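Local coordinates for putative effector, AYWB SAP54-like protein ('Echinacea purpurea' witches'-broom phytoplasma, PDB 6INR) that causes phyllody symptoms in infected plants as a phytoplasmal effector, probably by engaging MADS transcription factors that control floral development, at residues Glu25-Leu30 and Lys79-Leu84; Gln32-Asn37 and Gln69-Gln74; Asn43-Leu48 and Lys62-Tyr67. One frame throughout, in Å; residues are numbered along the deposited sequence.

Interaction 1: residues Glu25-Leu30 and Lys79-Leu84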
loop_
_atom_site.group_PDB
_atom_site.type_symbol
_atom_site.label_atom_id
_atom_site.label_comp_id
_atom_site.label_asym_id
_atom_site.label_seq_id
_atom_site.Cartn_x
_atom_site.Cartn_y
_atom_site.Cartn_z
ATOM N N GLU A 25 -9.537 -1.017 12.091
ATOM C CA GLU A 25 -9.598 -2.111 11.127
ATOM C C GLU A 25 -9.143 -1.608 9.763
ATOM O O GLU A 25 -8.433 -2.275 9.030
ATOM C CB GLU A 25 -11.008 -2.703 11.065
ATOM C CG GLU A 25 -11.226 -3.787 10.005
ATOM C CD GLU A 25 -12.652 -4.349 9.972
ATOM O OE1 GLU A 25 -13.625 -3.569 10.180
ATOM O OE2 GLU A 25 -12.815 -5.582 9.730
ATOM N N ASN A 26 -9.603 -0.429 9.418
ATOM C CA ASN A 26 -9.182 0.239 8.173
ATOM C C ASN A 26 -7.673 0.451 8.116
ATOM O O ASN A 26 -7.030 0.317 7.073
ATOM C CB ASN A 26 -9.886 1.567 8.041
ATOM C CG ASN A 26 -11.290 1.426 7.485
ATOM O OD1 ASN A 26 -11.508 0.685 6.536
ATOM N ND2 ASN A 26 -12.228 2.193 8.018
ATOM N N ILE A 27 -7.112 0.727 9.271
ATOM C CA ILE A 27 -5.679 0.970 9.356
ATOM C C ILE A 27 -4.816 -0.282 9.176
ATOM O O ILE A 27 -3.877 -0.314 8.359
ATOM C CB ILE A 27 -5.301 1.640 10.672
ATOM C CG1 ILE A 27 -5.799 3.093 10.672
ATOM C CG2 ILE A 27 -3.797 1.561 10.848
ATOM C CD1 ILE A 27 -5.462 3.823 11.942
ATOM N N ILE A 28 -5.119 -1.313 9.950
ATOM C CA ILE A 28 -4.445 -2.608 9.772
ATOM C C ILE A 28 -4.545 -3.153 8.359
ATOM O O ILE A 28 -3.593 -3.720 7.830
ATOM C CB ILE A 28 -4.981 -3.665 10.725
ATOM C CG1 ILE A 28 -4.683 -3.193 12.140
ATOM C CG2 ILE A 28 -4.302 -5.006 10.459
ATOM C CD1 ILE A 28 -5.276 -4.069 13.218
ATOM N N ASN A 29 -5.714 -3.012 7.761
ATOM C CA ASN A 29 -5.906 -3.535 6.421
ATOM C C ASN A 29 -5.047 -2.741 5.466
ATOM O O ASN A 29 -4.432 -3.284 4.571
ATOM C CB ASN A 29 -7.357 -3.501 5.979
ATOM C CG ASN A 29 -8.261 -4.371 6.832
ATOM O OD1 ASN A 29 -9.469 -4.129 6.893
ATOM N ND2 ASN A 29 -7.704 -5.410 7.471
ATOM N N LEU A 30 -4.992 -1.442 5.711
ATOM C CA LEU A 30 -4.160 -0.537 4.902
ATOM C C LEU A 30 -2.671 -0.868 5.015
ATOM O O LEU A 30 -1.953 -0.903 4.029
ATOM C CB LEU A 30 -4.378 0.915 5.297
ATOM C CG LEU A 30 -3.863 1.920 4.272
ATOM C CD1 LEU A 30 -4.405 1.629 2.877
ATOM C CD2 LEU A 30 -4.268 3.322 4.701
ATOM N N LYS A 79 -2.271 8.387 7.077
ATOM C CA LYS A 79 -2.142 9.640 7.845
ATOM C C LYS A 79 -3.514 10.170 8.212
ATOM O O LYS A 79 -3.789 10.492 9.368
ATOM C CB LYS A 79 -1.339 10.719 7.088
ATOM C CG LYS A 79 0.015 11.022 7.723
ATOM C CD LYS A 79 0.636 12.307 7.182
ATOM C CE LYS A 79 1.625 12.938 8.172
ATOM N NZ LYS A 79 1.992 14.340 7.809
ATOM N N THR A 80 -4.363 10.265 7.203
ATOM C CA THR A 80 -5.738 10.745 7.399
ATOM C C THR A 80 -6.510 9.885 8.410
ATOM O O THR A 80 -7.226 10.404 9.278
ATOM C CB THR A 80 -6.538 10.731 6.095
ATOM O OG1 THR A 80 -5.864 11.523 5.108
ATOM C CG2 THR A 80 -7.947 11.258 6.337
ATOM N N TYR A 81 -6.367 8.567 8.283
ATOM C CA TYR A 81 -7.065 7.633 9.201
ATOM C C TYR A 81 -6.632 7.874 10.629
ATOM O O TYR A 81 -7.448 7.889 11.530
ATOM C CB TYR A 81 -6.858 6.145 8.858
ATOM C CG TYR A 81 -7.772 5.600 7.775
ATOM C CD1 TYR A 81 -9.150 5.716 7.866
ATOM C CD2 TYR A 81 -7.254 4.926 6.691
ATOM C CE1 TYR A 81 -9.986 5.201 6.875
ATOM C CE2 TYR A 81 -8.072 4.423 5.692
ATOM C CZ TYR A 81 -9.436 4.554 5.781
ATOM O OH TYR A 81 -10.226 4.036 4.759
ATOM N N LYS A 82 -5.332 8.041 10.823
ATOM C CA LYS A 82 -4.783 8.308 12.178
ATOM C C LYS A 82 -5.307 9.638 12.730
ATOM O O LYS A 82 -5.540 9.763 13.915
ATOM C CB LYS A 82 -3.247 8.260 12.196
ATOM C CG LYS A 82 -2.665 6.905 11.778
ATOM C CD LYS A 82 -1.154 6.881 11.657
ATOM C CE LYS A 82 -0.471 7.006 13.010
ATOM N NZ LYS A 82 1.010 6.857 12.931
ATOM N N ASN A 83 -5.521 10.611 11.850
ATOM C CA ASN A 83 -6.125 11.910 12.246
ATOM C C ASN A 83 -7.498 11.646 12.861
ATOM O O ASN A 83 -7.827 12.111 13.953
ATOM C CB ASN A 83 -6.341 12.836 11.038
ATOM C CG ASN A 83 -5.222 13.828 10.829
ATOM O OD1 ASN A 83 -4.537 14.226 11.768
ATOM N ND2 ASN A 83 -5.060 14.270 9.586
ATOM N N LEU A 84 -8.280 10.885 12.112
ATOM C CA LEU A 84 -9.678 10.555 12.463
ATOM C C LEU A 84 -9.876 9.957 13.841
ATOM O O LEU A 84 -10.821 10.306 14.532
ATOM C CB LEU A 84 -10.305 9.616 11.445
ATOM C CG LEU A 84 -10.863 10.280 10.182
ATOM C CD1 LEU A 84 -11.047 9.273 9.072
ATOM C CD2 LEU A 84 -12.198 10.931 10.488
#
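Ile27 sets CG1 beside its own backbone N (chi1 -71°), which brings that carbon to Tyr81 CB, and the like turn of Tyr81 (chi1 -83°) places its ring against Asn26 and Leu30. The fold is an antiparallel hairpin with coiled-coil character: segments 25-30 and 79-84 run 159° apart in direction, and Ile23, Ile27, Leu30 and Ile34 alternate by four and three residues, as in a heptad. Tyr81 is the centre of the contact. Its side chain slides past Ile27, running the opposite way, with Ile27 CG1 and Tyr81 CB 3.7 Å apart. Beyond CB, Asn26 CB lies over one face of the ring, 3.9 Å from the Tyr81 ring centroid, in a CH-pi contact. The asparagine amide lies nearly parallel to the ring. It suits this flank because its CB is apolar enough for the ring, while its polar end stays at the partly exposed border. Ile27 and Leu30, both buried, belong inside; they also pack on Leu78, and Tyr81 reaches Ile23 one turn earlier on helix 16-49. The long methylene chain of Lys82 offers CG to Ile27 CD1 at the border before it bends away with its charge. At the ring's edge, Leu30 CD2 lies near its plane, 3.9 Å from Tyr81 CD2.

Interaction 2: residues Gln32-Asn37 and Gln69-Gln74; sequences QKIYDN and QLIDNQ
Leu70 meets Asn37 first: its CD2 methyl comes up against the asparagine amide almost midway between the two polar ends, 3.4 Å from Asn37 ND2. Leucine crosses the amide at about a right angle and so shields one flank of this buried polar group. One residue on, Ile71 directs CG1 to the root of the same side chain, 3.7 Å from Asn37 CB, and its CD1 rests against the backbone at Ile34 O and Asn37 C. Its other branch, CG2, faces Ile34 CG2 more loosely at 4.3 Å. Ile71 also packs on Ala38 and Ile41. Ile34 and Ile71 are the closest backbone pair between the segments, with CA atoms 5.6 Å apart, and branched isoleucines fill this narrow part of the antiparallel coiled-coil hairpin. Asn37 and Gln74 occupy heptad core positions where most others are apolar, and each satisfies part of the other's polarity. Gln74, the last of the segment, lays its CB 3.5 Å from Ile34 CG1. From there the chain runs extended, its CG anti to the carbonyl carbon (chi1 -62°), and carries OE1 to Asn37. Asn37 ND2 donates to Gln74 OE1 over 3.0 Å, a bent bond with an N-H...O angle of 137°. OE1 lies in the amide plane of Asn37, while the donor stands tilted from the glutamine carbonyl plane. Gln74 NE2 turns to the flank where Leu70 and Lys33 lie, 3.9 Å from Lys33 CB, and there the lysine chain leads its charge away.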
loop_
_atom_site.group_PDB
_atom_site.type_symbol
_atom_site.label_atom_id
_atom_site.label_comp_id
_atom_site.label_asym_id
_atom_site.label_seq_id
_atom_site.Cartn_x
_atom_site.Cartn_y
_atom_site.Cartn_z
ATOM N N GLN A 32 -1.459 -3.798 5.841
ATOM C CA GLN A 32 -1.203 -5.084 5.175
ATOM C C GLN A 32 -1.065 -4.894 3.684
ATOM O O GLN A 32 -0.311 -5.612 3.040
ATOM C CB GLN A 32 -2.308 -6.090 5.448
ATOM C CG GLN A 32 -2.412 -6.445 6.921
ATOM C CD GLN A 32 -3.591 -7.332 7.255
ATOM O OE1 GLN A 32 -4.694 -7.185 6.709
ATOM N NE2 GLN A 32 -3.376 -8.247 8.183
ATOM N N LYS A 33 -1.835 -3.970 3.126
ATOM C CA LYS A 33 -1.737 -3.664 1.697
ATOM C C LYS A 33 -0.363 -3.049 1.363
ATOM O O LYS A 33 0.278 -3.368 0.370
ATOM C CB LYS A 33 -2.872 -2.740 1.255
ATOM C CG LYS A 33 -4.159 -3.441 0.825
ATOM C CD LYS A 33 -5.367 -2.552 1.059
ATOM C CE LYS A 33 -6.471 -2.752 0.023
ATOM N NZ LYS A 33 -7.043 -4.130 -0.029
ATOM N N ILE A 34 0.083 -2.157 2.209
ATOM C CA ILE A 34 1.365 -1.512 1.999
ATOM C C ILE A 34 2.468 -2.560 2.067
ATOM O O ILE A 34 3.389 -2.578 1.255
ATOM C CB ILE A 34 1.604 -0.409 3.040
ATOM C CG1 ILE A 34 0.755 0.819 2.683
ATOM C CG2 ILE A 34 3.085 -0.080 3.138
ATOM C CD1 ILE A 34 0.587 1.753 3.841
ATOM N N TYR A 35 2.375 -3.416 3.072
ATOM C CA TYR A 35 3.338 -4.539 3.206
ATOM C C TYR A 35 3.365 -5.415 1.966
ATOM O O TYR A 35 4.413 -5.779 1.493
ATOM C CB TYR A 35 3.043 -5.399 4.428
ATOM C CG TYR A 35 4.091 -6.486 4.645
ATOM C CD1 TYR A 35 4.015 -7.692 3.970
ATOM C CD2 TYR A 35 5.144 -6.304 5.524
ATOM C CE1 TYR A 35 4.960 -8.683 4.167
ATOM C CE2 TYR A 35 6.090 -7.298 5.731
ATOM C CZ TYR A 35 5.988 -8.488 5.064
ATOM O OH TYR A 35 6.962 -9.461 5.256
ATOM N N ASP A 36 2.206 -5.712 1.409
ATOM C CA ASP A 36 2.140 -6.607 0.238
ATOM C C ASP A 36 2.596 -5.915 -1.004
ATOM O O ASP A 36 3.162 -6.536 -1.909
ATOM C CB ASP A 36 0.744 -7.166 -0.008
ATOM C CG ASP A 36 0.285 -8.096 1.111
ATOM O OD1 ASP A 36 1.140 -8.655 1.860
ATOM O OD2 ASP A 36 -0.961 -8.246 1.271
ATOM N N ASN A 37 2.303 -4.627 -1.080
ATOM C CA ASN A 37 2.770 -3.843 -2.238
ATOM C C ASN A 37 4.306 -3.723 -2.204
ATOM O O ASN A 37 4.985 -3.807 -3.225
ATOM C CB ASN A 37 2.125 -2.470 -2.288
ATOM C CG ASN A 37 0.714 -2.510 -2.820
ATOM O OD1 ASN A 37 0.385 -3.284 -3.723
ATOM N ND2 ASN A 37 -0.128 -1.637 -2.290
ATOM N N GLN A 69 3.610 4.376 -6.316
ATOM C CA GLN A 69 2.549 5.409 -6.247
ATOM C C GLN A 69 1.416 4.946 -5.354
ATOM O O GLN A 69 0.867 5.698 -4.575
ATOM C CB GLN A 69 2.021 5.755 -7.626
ATOM C CG GLN A 69 3.151 6.089 -8.574
ATOM C CD GLN A 69 2.728 6.216 -10.023
ATOM O OE1 GLN A 69 1.896 5.440 -10.523
ATOM N NE2 GLN A 69 3.325 7.191 -10.724
ATOM N N LEU A 70 1.094 3.673 -5.500
ATOM C CA LEU A 70 0.089 2.993 -4.676
ATOM C C LEU A 70 0.504 3.087 -3.223
ATOM O O LEU A 70 -0.274 3.480 -2.369
ATOM C CB LEU A 70 -0.018 1.526 -5.112
ATOM C CG LEU A 70 -1.329 0.770 -5.065
ATOM C CD1 LEU A 70 -2.367 1.262 -6.053
ATOM C CD2 LEU A 70 -1.006 -0.665 -5.383
ATOM N N ILE A 71 1.753 2.758 -2.947
ATOM C CA ILE A 71 2.235 2.770 -1.563
ATOM C C ILE A 71 2.160 4.197 -1.050
ATOM O O ILE A 71 1.934 4.460 0.134
ATOM C CB ILE A 71 3.685 2.261 -1.405
ATOM C CG1 ILE A 71 3.757 0.750 -1.635
ATOM C CG2 ILE A 71 4.226 2.595 -0.005
ATOM C CD1 ILE A 71 5.090 0.125 -1.273
ATOM N N ASP A 72 2.309 5.127 -1.978
ATOM C CA ASP A 72 2.404 6.555 -1.649
ATOM C C ASP A 72 1.098 7.097 -1.144
ATOM O O ASP A 72 1.071 7.795 -0.145
ATOM C CB ASP A 72 2.854 7.394 -2.853
ATOM C CG ASP A 72 4.376 7.554 -2.921
ATOM O OD1 ASP A 72 5.015 7.641 -1.841
ATOM O OD2 ASP A 72 4.935 7.591 -4.045
ATOM N N ASN A 73 0.025 6.773 -1.862
ATOM C CA ASN A 73 -1.357 7.118 -1.447
ATOM C C ASN A 73 -1.703 6.491 -0.129
ATOM O O ASN A 73 -2.279 7.123 0.736
ATOM C CB ASN A 73 -2.406 6.664 -2.452
ATOM C CG ASN A 73 -2.243 7.336 -3.772
ATOM O OD1 ASN A 73 -2.697 8.465 -3.959
ATOM N ND2 ASN A 73 -1.534 6.677 -4.687
ATOM N N GLN A 74 -1.345 5.220 -0.001
ATOM C CA GLN A 74 -1.757 4.438 1.164
ATOM C C GLN A 74 -1.147 5.014 2.409
ATOM O O GLN A 74 -1.797 5.077 3.443
ATOM C CB GLN A 74 -1.415 2.969 0.989
ATOM C CG GLN A 74 -2.172 2.423 -0.200
ATOM C CD GLN A 74 -1.791 1.036 -0.579
ATOM O OE1 GLN A 74 -0.676 0.605 -0.354
ATOM N NE2 GLN A 74 -2.744 0.309 -1.174
#

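Interaction 3: residues Asn43-Leu48 and Lys62-Tyr67; sequences NIDKGL and KLKENY
Lys64 and Asp45 join the helices through a salt bridge in which Lys64 NZ donates to Asp45 OD1 at 2.5 Å. That separation is very short, so its exact value is doubtful, though the pairing is plain. The ammonium engages one carboxylate oxygen rather than straddling both: Asp45 OD2 is 3.4 Å from Lys64 NZ. Lysine bridges the gap because its chain is fully drawn out, with CG opposite the backbone N (chi1 -178°), and it meets the aspartate at about a right angle. Its side chain also touches Ile41, and this long residue has an apolar part for the interior and a charge for the border. Within the first segment, Lys46 NZ donates to Asn43 OD1 at 3.3 Å, away from the partner helix.

Inward from the bridge lies the apolar seam of an antiparallel helical hairpin, the axes of the two segments approaching to 10.4 Å. Buried Ile44 thrusts CD1 across it to Leu63 CB at 3.8 Å. The same methyl approaches the Tyr67 ring obliquely, Ile44 CD1 lying 4.0 Å from Tyr67 CD2. Isoleucine suits the spot: its CG1-CD1 arm reaches Leu63 and Tyr67 while CG2, its other branch, faces Lys64 CB; Leu60 touches it too. The chemistry thus combines an apolar seam with one charged pair on its flank, whose complementarity would favour this alignment of the two helices over shifted ones.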
loop_
_atom_site.group_PDB
_atom_site.type_symbol
_atom_site.label_atom_id
_atom_site.label_comp_id
_atom_site.label_asym_id
_atom_site.label_seq_id
_atom_site.Cartn_x
_atom_site.Cartn_y
_atom_site.Cartn_z
ATOM N N ASN A 43 10.049 -8.178 -5.224
ATOM C CA ASN A 43 10.071 -9.323 -6.189
ATOM C C ASN A 43 10.275 -8.858 -7.638
ATOM O O ASN A 43 10.903 -9.526 -8.417
ATOM C CB ASN A 43 8.843 -10.245 -6.051
ATOM C CG ASN A 43 8.824 -10.988 -4.720
ATOM O OD1 ASN A 43 9.846 -11.516 -4.267
ATOM N ND2 ASN A 43 7.661 -11.009 -4.075
ATOM N N ILE A 44 9.690 -7.732 -7.993
ATOM C CA ILE A 44 9.990 -7.054 -9.285
ATOM C C ILE A 44 11.495 -6.721 -9.456
ATOM O O ILE A 44 12.081 -6.986 -10.495
ATOM C CB ILE A 44 9.158 -5.765 -9.478
ATOM C CG1 ILE A 44 7.666 -6.104 -9.514
ATOM C CG2 ILE A 44 9.563 -5.049 -10.771
ATOM C CD1 ILE A 44 6.743 -4.904 -9.579
ATOM N N ASP A 45 12.109 -6.177 -8.415
ATOM C CA ASP A 45 13.556 -5.990 -8.403
ATOM C C ASP A 45 14.296 -7.270 -8.781
ATOM O O ASP A 45 15.059 -7.301 -9.735
ATOM C CB ASP A 45 14.031 -5.468 -7.049
ATOM C CG ASP A 45 13.699 -3.994 -6.857
ATOM O OD1 ASP A 45 13.333 -3.326 -7.863
ATOM O OD2 ASP A 45 13.789 -3.497 -5.712
ATOM N N LYS A 46 14.076 -8.327 -8.022
ATOM C CA LYS A 46 14.612 -9.663 -8.382
ATOM C C LYS A 46 14.386 -9.959 -9.873
ATOM O O LYS A 46 15.289 -10.382 -10.601
ATOM C CB LYS A 46 13.965 -10.766 -7.533
ATOM C CG LYS A 46 14.771 -11.138 -6.303
ATOM C CD LYS A 46 13.903 -11.716 -5.202
ATOM C CE LYS A 46 13.165 -12.979 -5.610
ATOM N NZ LYS A 46 12.394 -13.566 -4.472
ATOM N N GLY A 47 13.172 -9.700 -10.312
ATOM C CA GLY A 47 12.766 -9.992 -11.690
ATOM C C GLY A 47 13.575 -9.181 -12.678
ATOM O O GLY A 47 13.785 -9.600 -13.821
ATOM N N LEU A 48 14.033 -8.019 -12.217
ATOM C CA LEU A 48 14.840 -7.090 -13.035
ATOM C C LEU A 48 16.289 -7.556 -13.205
ATOM O O LEU A 48 16.973 -7.159 -14.141
ATOM C CB LEU A 48 14.835 -5.679 -12.448
ATOM C CG LEU A 48 13.620 -4.816 -12.796
ATOM C CD1 LEU A 48 13.559 -3.587 -11.908
ATOM C CD2 LEU A 48 13.605 -4.414 -14.262
ATOM N N LYS A 62 7.449 -0.132 -15.182
ATOM C CA LYS A 62 6.133 0.532 -15.112
ATOM C C LYS A 62 5.341 0.058 -13.884
ATOM O O LYS A 62 4.768 0.861 -13.150
ATOM C CB LYS A 62 5.307 0.291 -16.381
ATOM C CG LYS A 62 6.106 0.426 -17.670
ATOM C CD LYS A 62 5.278 0.902 -18.871
ATOM C CE LYS A 62 6.119 1.222 -20.115
ATOM N NZ LYS A 62 7.257 2.162 -19.872
ATOM N N LEU A 63 5.333 -1.260 -13.688
ATOM C CA LEU A 63 4.711 -1.892 -12.508
ATOM C C LEU A 63 5.322 -1.346 -11.248
ATOM O O LEU A 63 4.633 -0.968 -10.310
ATOM C CB LEU A 63 4.902 -3.414 -12.497
ATOM C CG LEU A 63 4.042 -4.282 -13.415
ATOM C CD1 LEU A 63 4.392 -5.750 -13.206
ATOM C CD2 LEU A 63 2.564 -4.038 -13.172
ATOM N N LYS A 64 6.641 -1.297 -11.239
ATOM C CA LYS A 64 7.345 -0.870 -10.039
ATOM C C LYS A 64 6.896 0.545 -9.691
ATOM O O LYS A 64 6.766 0.919 -8.521
ATOM C CB LYS A 64 8.857 -0.946 -10.215
ATOM C CG LYS A 64 9.609 -0.549 -8.949
ATOM C CD LYS A 64 11.090 -0.775 -9.086
ATOM C CE LYS A 64 11.815 -0.261 -7.862
ATOM N NZ LYS A 64 13.182 -0.842 -7.750
ATOM N N GLU A 65 6.611 1.310 -10.735
ATOM C CA GLU A 65 6.231 2.715 -10.566
ATOM C C GLU A 65 4.821 2.799 -10.012
ATOM O O GLU A 65 4.549 3.542 -9.069
ATOM C CB GLU A 65 6.376 3.513 -11.870
ATOM C CG GLU A 65 7.836 3.767 -12.249
ATOM C CD GLU A 65 8.673 4.333 -11.101
ATOM O OE1 GLU A 65 8.297 5.401 -10.558
ATOM O OE2 GLU A 65 9.699 3.706 -10.732
ATOM N N ASN A 66 3.947 1.975 -10.567
ATOM C CA ASN A 66 2.559 1.880 -10.077
ATOM C C ASN A 66 2.478 1.513 -8.595
ATOM O O ASN A 66 1.717 2.113 -7.830
ATOM C CB ASN A 66 1.771 0.876 -10.880
ATOM C CG ASN A 66 1.522 1.323 -12.311
ATOM O OD1 ASN A 66 1.015 2.411 -12.569
ATOM N ND2 ASN A 66 1.820 0.442 -13.246
ATOM N N TYR A 67 3.281 0.542 -8.200
ATOM C CA TYR A 67 3.328 0.101 -6.795
ATOM C C TYR A 67 3.891 1.128 -5.847
ATOM O O TYR A 67 3.481 1.215 -4.704
ATOM C CB TYR A 67 4.039 -1.246 -6.639
ATOM C CG TYR A 67 3.108 -2.343 -7.109
ATOM C CD1 TYR A 67 1.857 -2.521 -6.503
ATOM C CD2 TYR A 67 3.420 -3.135 -8.189
ATOM C CE1 TYR A 67 0.964 -3.469 -6.950
ATOM C CE2 TYR A 67 2.535 -4.090 -8.642
ATOM C CZ TYR A 67 1.308 -4.253 -8.025
ATOM O OH TYR A 67 0.424 -5.218 -8.479
#

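All three contacts join the same two helices, 16-49 and 55-84, and string out along one antiparallel hairpin. Interaction 1 lies toward the chain ends, interaction 2 about 1 Å from the chain centre, and interaction 3 nearer the turn; neighbouring centres are 13 Å apart and the outer two 26 Å. In sequence interaction 3 falls within 2, and 2 within 1, as a simple hairpin demands. The seam is continuous: Leu30 CD2 touches Gln74 O at 3.3 Å, and Asn37 OD1 lies 3.2 Å from Tyr67 CD1. With no third helix, this seam holds the elongated effector together and may leave outward faces for partners, consistent with an effector that interacts with MADS transcription factors.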